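Local structure of phospholethanolamine N-methyltransferase 2 (Haemonchus contortus, 4KRI) at residues 152-157 and 267-272; 26-31 and 47-52. The protein probably transfers methyl groups from S-adenosylmethionine to phosphomonomethylethanolamine on the nematode route to phosphocholine. All blocks are in the same frame, centred on the assembly; numbering follows the deposited sequence.

Contact 1 (152-157 and 267-272)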
ATOM      1  N   GLN A 152      -2.000 -13.490 -16.735  1.00 21.81           N
ATOM      2  CA  GLN A 152      -2.820 -13.644 -15.535  1.00 22.51           C
ATOM      3  C   GLN A 152      -1.983 -13.904 -14.279  1.00 25.43           C
ATOM      4  O   GLN A 152      -2.291 -14.786 -13.472  1.00 26.37           O
ATOM      5  CB  GLN A 152      -3.877 -14.735 -15.741  1.00 34.06           C
ATOM      6  CG  GLN A 152      -5.083 -14.270 -16.571  1.00 31.07           C
ATOM      7  CD  GLN A 152      -6.245 -15.225 -16.481  1.00 30.73           C
ATOM      8  OE1 GLN A 152      -6.061 -16.438 -16.502  1.00 37.99           O
ATOM      9  NE2 GLN A 152      -7.448 -14.689 -16.389  1.00 35.35           N
ATOM     10  N   ASN A 153      -0.905 -13.137 -14.148  1.00 20.78           N
ATOM     11  CA  ASN A 153       0.036 -13.289 -13.046  1.00 18.72           C
ATOM     12  C   ASN A 153       0.149 -11.979 -12.280  1.00 17.34           C
ATOM     13  O   ASN A 153       0.674 -11.001 -12.808  1.00 21.74           O
ATOM     14  CB  ASN A 153       1.409 -13.668 -13.610  1.00 22.66           C
ATOM     15  CG  ASN A 153       2.468 -13.809 -12.532  1.00 21.79           C
ATOM     16  OD1 ASN A 153       2.165 -13.791 -11.336  1.00 21.34           O
ATOM     17  ND2 ASN A 153       3.724 -13.980 -12.958  1.00 23.75           N
ATOM     18  N   TRP A 154      -0.334 -11.981 -11.034  1.00 18.94           N
ATOM     19  CA  TRP A 154      -0.344 -10.800 -10.170  1.00 18.71           C
ATOM     20  C   TRP A 154       0.813 -10.824  -9.179  1.00 20.00           C
ATOM     21  O   TRP A 154       0.949  -9.912  -8.359  1.00 22.35           O
ATOM     22  CB  TRP A 154      -1.677 -10.722  -9.392  1.00 19.40           C
ATOM     23  CG  TRP A 154      -2.863 -10.161 -10.176  1.00 19.14           C
ATOM     24  CD1 TRP A 154      -3.375  -8.886 -10.083  1.00 20.55           C
ATOM     25  CD2 TRP A 154      -3.679 -10.851 -11.147  1.00 21.42           C
ATOM     26  NE1 TRP A 154      -4.442  -8.749 -10.944  1.00 21.89           N
ATOM     27  CE2 TRP A 154      -4.655  -9.928 -11.596  1.00 22.09           C
ATOM     28  CE3 TRP A 154      -3.674 -12.151 -11.680  1.00 20.63           C
ATOM     29  CZ2 TRP A 154      -5.614 -10.270 -12.559  1.00 21.04           C
ATOM     30  CZ3 TRP A 154      -4.629 -12.485 -12.634  1.00 26.52           C
ATOM     31  CH2 TRP A 154      -5.591 -11.543 -13.061  1.00 25.26           C
ATOM     32  N   LEU A 155       1.650 -11.856  -9.256  1.00 21.40           N
ATOM     33  CA  LEU A 155       2.748 -12.013  -8.298  1.00 24.15           C
ATOM     34  C   LEU A 155       4.137 -11.809  -8.911  1.00 22.86           C
ATOM     35  O   LEU A 155       5.133 -12.381  -8.447  1.00 24.58           O
ATOM     36  CB  LEU A 155       2.675 -13.387  -7.630  1.00 21.22           C
ATOM     37  CG  LEU A 155       1.317 -13.713  -7.020  1.00 21.37           C
ATOM     38  CD1 LEU A 155       1.329 -15.168  -6.559  1.00 28.21           C
ATOM     39  CD2 LEU A 155       0.991 -12.763  -5.863  1.00 21.38           C
ATOM     40  N   ASP A 156       4.205 -10.982  -9.943  1.00 20.00           N
ATOM     41  CA  ASP A 156       5.482 -10.640 -10.565  1.00 21.75           C
ATOM     42  C   ASP A 156       5.802  -9.248 -10.014  1.00 22.35           C
ATOM     43  O   ASP A 156       5.106  -8.284 -10.324  1.00 22.58           O
ATOM     44  CB  ASP A 156       5.312 -10.649 -12.094  1.00 18.16           C
ATOM     45  CG  ASP A 156       6.626 -10.669 -12.839  1.00 26.09           C
ATOM     46  OD1 ASP A 156       7.692 -10.552 -12.184  1.00 25.63           O
ATOM     47  OD2 ASP A 156       6.600 -10.797 -14.095  1.00 26.23           O
ATOM     48  N   PHE A 157       6.810  -9.143  -9.148  1.00 19.97           N
ATOM     49  CA  PHE A 157       6.988  -7.898  -8.375  1.00 21.79           C
ATOM     50  C   PHE A 157       8.207  -7.057  -8.754  1.00 23.29           C
ATOM     51  O   PHE A 157       9.212  -7.583  -9.216  1.00 21.04           O
ATOM     52  CB  PHE A 157       7.033  -8.228  -6.887  1.00 22.56           C
ATOM     53  CG  PHE A 157       5.746  -8.789  -6.366  1.00 19.40           C
ATOM     54  CD1 PHE A 157       4.632  -7.978  -6.234  1.00 24.48           C
ATOM     55  CD2 PHE A 157       5.644 -10.135  -6.042  1.00 21.40           C
ATOM     56  CE1 PHE A 157       3.435  -8.483  -5.746  1.00 21.10           C
ATOM     57  CE2 PHE A 157       4.452 -10.660  -5.566  1.00 21.12           C
ATOM     58  CZ  PHE A 157       3.343  -9.826  -5.415  1.00 20.87           C
ATOM     59  N   LYS A 267      -5.461 -15.655  -7.375  1.00 25.26           N
ATOM     60  CA  LYS A 267      -6.208 -16.907  -7.451  1.00 28.22           C
ATOM     61  C   LYS A 267      -7.532 -16.768  -8.192  1.00 24.93           C
ATOM     62  O   LYS A 267      -7.914 -17.651  -8.967  1.00 28.17           O
ATOM     63  CB  LYS A 267      -6.442 -17.465  -6.052  1.00 31.96           C
ATOM     64  CG  LYS A 267      -5.169 -17.989  -5.421  1.00 50.70           C
ATOM     65  CD  LYS A 267      -5.455 -18.794  -4.163  1.00 59.88           C
ATOM     66  CE  LYS A 267      -4.166 -19.322  -3.544  1.00 62.16           C
ATOM     67  NZ  LYS A 267      -4.265 -19.355  -2.061  1.00 63.41           N
ATOM     68  N   GLU A 268      -8.213 -15.651  -7.966  1.00 26.01           N
ATOM     69  CA  GLU A 268      -9.571 -15.447  -8.477  1.00 30.43           C
ATOM     70  C   GLU A 268      -9.578 -14.808  -9.869  1.00 34.05           C
ATOM     71  O   GLU A 268     -10.457 -15.090 -10.690  1.00 30.84           O
ATOM     72  CB  GLU A 268     -10.378 -14.622  -7.469  1.00 32.16           C
ATOM     73  CG  GLU A 268     -10.704 -15.411  -6.184  1.00 35.66           C
ATOM     74  CD  GLU A 268     -11.030 -14.545  -4.967  1.00 40.36           C
ATOM     75  OE1 GLU A 268     -11.196 -13.312  -5.101  1.00 35.76           O
ATOM     76  OE2 GLU A 268     -11.126 -15.111  -3.852  1.00 38.05           O
ATOM     77  N   LYS A 269      -8.580 -13.960 -10.116  1.00 25.25           N
ATOM     78  CA  LYS A 269      -8.306 -13.357 -11.432  1.00 26.35           C
ATOM     79  C   LYS A 269      -9.345 -12.301 -11.873  1.00 32.54           C
ATOM     80  O   LYS A 269     -10.474 -12.620 -12.253  1.00 35.34           O
ATOM     81  CB  LYS A 269      -8.063 -14.435 -12.497  1.00 33.63           C
ATOM     82  CG  LYS A 269      -7.051 -15.502 -12.022  1.00 36.47           C
ATOM     83  CD  LYS A 269      -6.288 -16.160 -13.160  1.00 43.18           C
ATOM     84  CE  LYS A 269      -5.202 -17.110 -12.627  1.00 41.34           C
ATOM     85  NZ  LYS A 269      -3.999 -16.416 -12.029  1.00 30.40           N
ATOM     86  N   ASP A 270      -8.959 -11.032 -11.775  1.00 24.81           N
ATOM     87  CA  ASP A 270      -9.770  -9.948 -12.308  1.00 21.27           C
ATOM     88  C   ASP A 270      -8.797  -8.868 -12.771  1.00 19.94           C
ATOM     89  O   ASP A 270      -8.212  -8.168 -11.940  1.00 22.45           O
ATOM     90  CB  ASP A 270     -10.720  -9.405 -11.235  1.00 21.20           C
ATOM     91  CG  ASP A 270     -11.725  -8.386 -11.789  1.00 25.78           C
ATOM     92  OD1 ASP A 270     -11.419  -7.710 -12.799  1.00 23.56           O
ATOM     93  OD2 ASP A 270     -12.831  -8.274 -11.218  1.00 23.50           O
ATOM     94  N   ALA A 271      -8.628  -8.735 -14.089  1.00 19.91           N
ATOM     95  CA  ALA A 271      -7.628  -7.813 -14.631  1.00 18.89           C
ATOM     96  C   ALA A 271      -7.977  -6.344 -14.436  1.00 20.50           C
ATOM     97  O   ALA A 271      -7.166  -5.474 -14.769  1.00 20.19           O
ATOM     98  CB  ALA A 271      -7.343  -8.092 -16.100  1.00 19.92           C
ATOM     99  N   ARG A 272      -9.155  -6.059 -13.888  1.00 19.21           N
ATOM    100  CA  ARG A 272      -9.496  -4.664 -13.556  1.00 20.52           C
ATOM    101  C   ARG A 272      -8.783  -4.169 -12.317  1.00 19.05           C
ATOM    102  O   ARG A 272      -8.744  -2.967 -12.058  1.00 19.90           O
ATOM    103  CB  ARG A 272     -11.016  -4.504 -13.366  1.00 19.45           C
ATOM    104  CG  ARG A 272     -11.737  -4.603 -14.720  1.00 23.04           C
ATOM    105  CD  ARG A 272     -13.238  -4.801 -14.583  1.00 23.31           C
ATOM    106  NE  ARG A 272     -13.589  -5.983 -13.796  1.00 21.56           N
ATOM    107  CZ  ARG A 272     -14.794  -6.541 -13.796  1.00 24.46           C
ATOM    108  NH1 ARG A 272     -15.749  -6.052 -14.579  1.00 24.52           N
ATOM    109  NH2 ARG A 272     -15.036  -7.601 -13.038  1.00 24.69           N
TER
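Q152 and W154 meet K269 in a small surface contact between two loops, one following helix 145-151 and the other following helix 255-268, where the N-terminal part of the chain abuts the methyltransferase domain. Both Q152 and K269 leave their helices with positive phi. The lysine chain crosses the glutamine at about a right angle, with K269 CD 3.4 Å from Q152 OE1. A bend at its last torsion (chi4 -73°) brings NZ to Q152 O at 2.8 Å, in the carbonyl plane; H266 O is a second acceptor for the same ammonium. The six-membered end of the W154 indole meets the lysine's backbone and first side-chain carbons: CH2 lies 3.6 Å from K269 CA. D270 O comes obliquely to within 3.4 Å of W154 CZ2, and the backbone N of A271 approaches the ring edge, 3.7 Å from CZ2. Beyond it, D270 is gripped side-on by R272 NE and NH2, while its OD1 also accepts R272 N in an Asx turn. W154 NE1 bonds V273 O, the start of strand 273-277, and its side chain also touches V148 of helix 145-151, V265 of helix 255-268 and E143 at the end of strand 132-143.

Contact 2 (26-31 and 47-52); sequences VGILCP and TATSFC
V26 and I28 set their side chains on the same face of a parallel strand pair as T49 and F51, whereas L29 shares the other face with S50 and C52; the alternation is that of any extended strand, and the register puts paired residues on one face. At the start of the pair, the methyls V26 CG2 and T47 CG2 meet at 3.6 Å, the threonine methyl lying anti to its backbone N while OG1 bonds P23 O. Next along this face, I28 reaches back with CD1 to T49 OG1, 3.7 Å away. F51 CB lies 3.7 Å from I28 O and 4.2 Å from I28 CB; chi1 of 73° sets CG between backbone N and carbonyl carbon, and the ring leads away from the neighbouring strand; R36 makes a cation-pi contact with it. On the other face, L29 CD1 comes to 3.6 Å from C52 O, with C52 SG a looser apolar neighbour at 4.1 Å, and G27, without a side chain, sits beside S50. A water lies 2.8 Å from S50 OG and 3.0 Å from V26 O, probably donating to V26 O, which also accepts from S50 N. Five backbone hydrogen bonds form the ladder, from V26 N to A48 O through to C30 N with C52 O, and the short strand axes differ by 21° in direction. Helix 33-40, which links the two strands, lies against I28 (R36, L39, T40) and T49 (T40), while F43, in the loop after it, meets V26; strand 64-70 pairs along the other edge of strand 25-29, which therefore runs between two parallel partners.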
ATOM      1  N   VAL A  26      24.631   3.461 -14.617  1.00 22.09           N
ATOM      2  CA  VAL A  26      23.610   2.443 -14.361  1.00 22.42           C
ATOM      3  C   VAL A  26      24.249   1.065 -14.450  1.00 23.44           C
ATOM      4  O   VAL A  26      25.083   0.824 -15.321  1.00 23.87           O
ATOM      5  CB  VAL A  26      22.459   2.550 -15.378  1.00 24.47           C
ATOM      6  CG1 VAL A  26      21.516   1.357 -15.273  1.00 30.66           C
ATOM      7  CG2 VAL A  26      21.694   3.816 -15.141  1.00 25.75           C
ATOM      8  N   GLY A  27      23.911   0.186 -13.510  1.00 20.19           N
ATOM      9  CA  GLY A  27      24.328  -1.203 -13.579  1.00 19.41           C
ATOM     10  C   GLY A  27      23.094  -2.043 -13.837  1.00 21.35           C
ATOM     11  O   GLY A  27      22.008  -1.707 -13.354  1.00 22.28           O
ATOM     12  N   ILE A  28      23.258  -3.108 -14.617  1.00 24.83           N
ATOM     13  CA  ILE A  28      22.170  -4.027 -14.923  1.00 25.46           C
ATOM     14  C   ILE A  28      22.623  -5.455 -14.639  1.00 24.97           C
ATOM     15  O   ILE A  28      23.645  -5.896 -15.147  1.00 27.04           O
ATOM     16  CB  ILE A  28      21.767  -3.918 -16.406  1.00 27.59           C
ATOM     17  CG1 ILE A  28      21.273  -2.495 -16.708  1.00 29.18           C
ATOM     18  CG2 ILE A  28      20.679  -4.938 -16.742  1.00 33.90           C
ATOM     19  CD1 ILE A  28      21.024  -2.216 -18.176  1.00 36.87           C
ATOM     20  N   LEU A  29      21.877  -6.156 -13.795  1.00 24.71           N
ATOM     21  CA  LEU A  29      22.130  -7.568 -13.547  1.00 23.10           C
ATOM     22  C   LEU A  29      20.933  -8.319 -14.104  1.00 23.66           C
ATOM     23  O   LEU A  29      19.829  -8.216 -13.566  1.00 25.14           O
ATOM     24  CB  LEU A  29      22.284  -7.834 -12.047  1.00 26.23           C
ATOM     25  CG  LEU A  29      22.252  -9.291 -11.568  1.00 32.99           C
ATOM     26  CD1 LEU A  29      23.311 -10.129 -12.258  1.00 31.64           C
ATOM     27  CD2 LEU A  29      22.438  -9.343 -10.049  1.00 31.68           C
ATOM     28  N   CYS A  30      21.146  -9.046 -15.197  1.00 28.05           N
ATOM     29  CA  CYS A  30      20.050  -9.687 -15.909  1.00 32.66           C
ATOM     30  C   CYS A  30      20.627 -10.812 -16.741  1.00 36.23           C
ATOM     31  O   CYS A  30      21.374 -10.560 -17.690  1.00 38.55           O
ATOM     32  CB  CYS A  30      19.349  -8.668 -16.813  1.00 35.02           C
ATOM     33  SG  CYS A  30      17.868  -9.271 -17.679  1.00 39.90           S
ATOM     34  N   PRO A  31      20.292 -12.061 -16.385  1.00 32.92           N
ATOM     35  CA  PRO A  31      20.890 -13.207 -17.081  1.00 37.60           C
ATOM     36  C   PRO A  31      20.353 -13.404 -18.500  1.00 45.41           C
ATOM     37  O   PRO A  31      21.010 -14.071 -19.303  1.00 46.94           O
ATOM     38  CB  PRO A  31      20.507 -14.393 -16.188  1.00 42.28           C
ATOM     39  CG  PRO A  31      19.254 -13.960 -15.506  1.00 42.46           C
ATOM     40  CD  PRO A  31      19.407 -12.477 -15.281  1.00 35.83           C
ATOM     41  N   THR A  47      24.092   8.565 -20.001  1.00 24.39           N
ATOM     42  CA  THR A  47      24.160   7.435 -19.090  1.00 24.99           C
ATOM     43  C   THR A  47      25.211   6.444 -19.558  1.00 24.39           C
ATOM     44  O   THR A  47      25.263   6.116 -20.746  1.00 25.25           O
ATOM     45  CB  THR A  47      22.812   6.704 -19.039  1.00 24.81           C
ATOM     46  OG1 THR A  47      21.810   7.592 -18.531  1.00 23.13           O
ATOM     47  CG2 THR A  47      22.902   5.460 -18.150  1.00 28.30           C
ATOM     48  N   ALA A  48      26.055   5.988 -18.636  1.00 22.71           N
ATOM     49  CA  ALA A  48      26.984   4.900 -18.928  1.00 23.80           C
ATOM     50  C   ALA A  48      26.421   3.655 -18.293  1.00 20.60           C
ATOM     51  O   ALA A  48      25.997   3.690 -17.139  1.00 25.16           O
ATOM     52  CB  ALA A  48      28.370   5.196 -18.366  1.00 23.77           C
ATOM     53  N   THR A  49      26.408   2.548 -19.030  1.00 21.69           N
ATOM     54  CA  THR A  49      25.782   1.338 -18.505  1.00 23.50           C
ATOM     55  C   THR A  49      26.778   0.192 -18.392  1.00 24.07           C
ATOM     56  O   THR A  49      27.574  -0.035 -19.307  1.00 22.91           O
ATOM     57  CB  THR A  49      24.573   0.916 -19.377  1.00 32.72           C
ATOM     58  OG1 THR A  49      24.102  -0.370 -18.959  1.00 43.57           O
ATOM     59  CG2 THR A  49      24.971   0.841 -20.836  1.00 34.08           C
ATOM     60  N   SER A  50      26.748  -0.506 -17.257  1.00 21.96           N
ATOM     61  CA  SER A  50      27.542  -1.724 -17.095  1.00 26.99           C
ATOM     62  C   SER A  50      26.578  -2.881 -16.913  1.00 24.80           C
ATOM     63  O   SER A  50      25.599  -2.748 -16.185  1.00 27.02           O
ATOM     64  CB  SER A  50      28.423  -1.635 -15.850  1.00 31.66           C
ATOM     65  OG  SER A  50      29.178  -0.436 -15.830  1.00 36.06           O
ATOM     66  N   PHE A  51      26.842  -4.025 -17.538  1.00 27.37           N
ATOM     67  CA  PHE A  51      25.951  -5.157 -17.300  1.00 35.51           C
ATOM     68  C   PHE A  51      26.665  -6.432 -16.861  1.00 28.68           C
ATOM     69  O   PHE A  51      27.814  -6.690 -17.232  1.00 28.18           O
ATOM     70  CB  PHE A  51      25.037  -5.423 -18.503  1.00 40.87           C
ATOM     71  CG  PHE A  51      25.737  -6.026 -19.684  1.00 40.05           C
ATOM     72  CD1 PHE A  51      25.875  -7.404 -19.797  1.00 45.34           C
ATOM     73  CD2 PHE A  51      26.228  -5.219 -20.700  1.00 38.65           C
ATOM     74  CE1 PHE A  51      26.513  -7.963 -20.889  1.00 50.67           C
ATOM     75  CE2 PHE A  51      26.865  -5.774 -21.802  1.00 50.00           C
ATOM     76  CZ  PHE A  51      27.010  -7.145 -21.895  1.00 52.66           C
ATOM     77  N   CYS A  52      25.968  -7.240 -16.074  1.00 27.17           N
ATOM     78  CA  CYS A  52      26.487  -8.552 -15.732  1.00 34.88           C
ATOM     79  C   CYS A  52      25.378  -9.583 -15.646  1.00 35.99           C
ATOM     80  O   CYS A  52      24.198  -9.239 -15.595  1.00 30.40           O
ATOM     81  CB  CYS A  52      27.302  -8.506 -14.446  1.00 43.93           C
ATOM     82  SG  CYS A  52      26.505  -7.723 -13.037  1.00 51.10           S
TER
HETATM   83  O   HOH W   1      27.862   1.889 -15.042  1.00 34.40           O

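Contact 2 is complete before contact 1 opens in sequence, and their centres lie about 29 Å apart, with nearest atoms about 11 Å from one another and no touch. Strand pairing nevertheless links them: 25-29 pairs with 64-70, which leads through 98-105 to 156-166, the strand entered at the end of 152-157. From there, 132-143 pairs with 273-277, the strand that follows 267-272. Contact 2 thus lies within the N-terminal region, joining strands close in sequence, whereas contact 1 is one of the places where that region meets the methyltransferase domain, in which S-adenosylhomocysteine is bound.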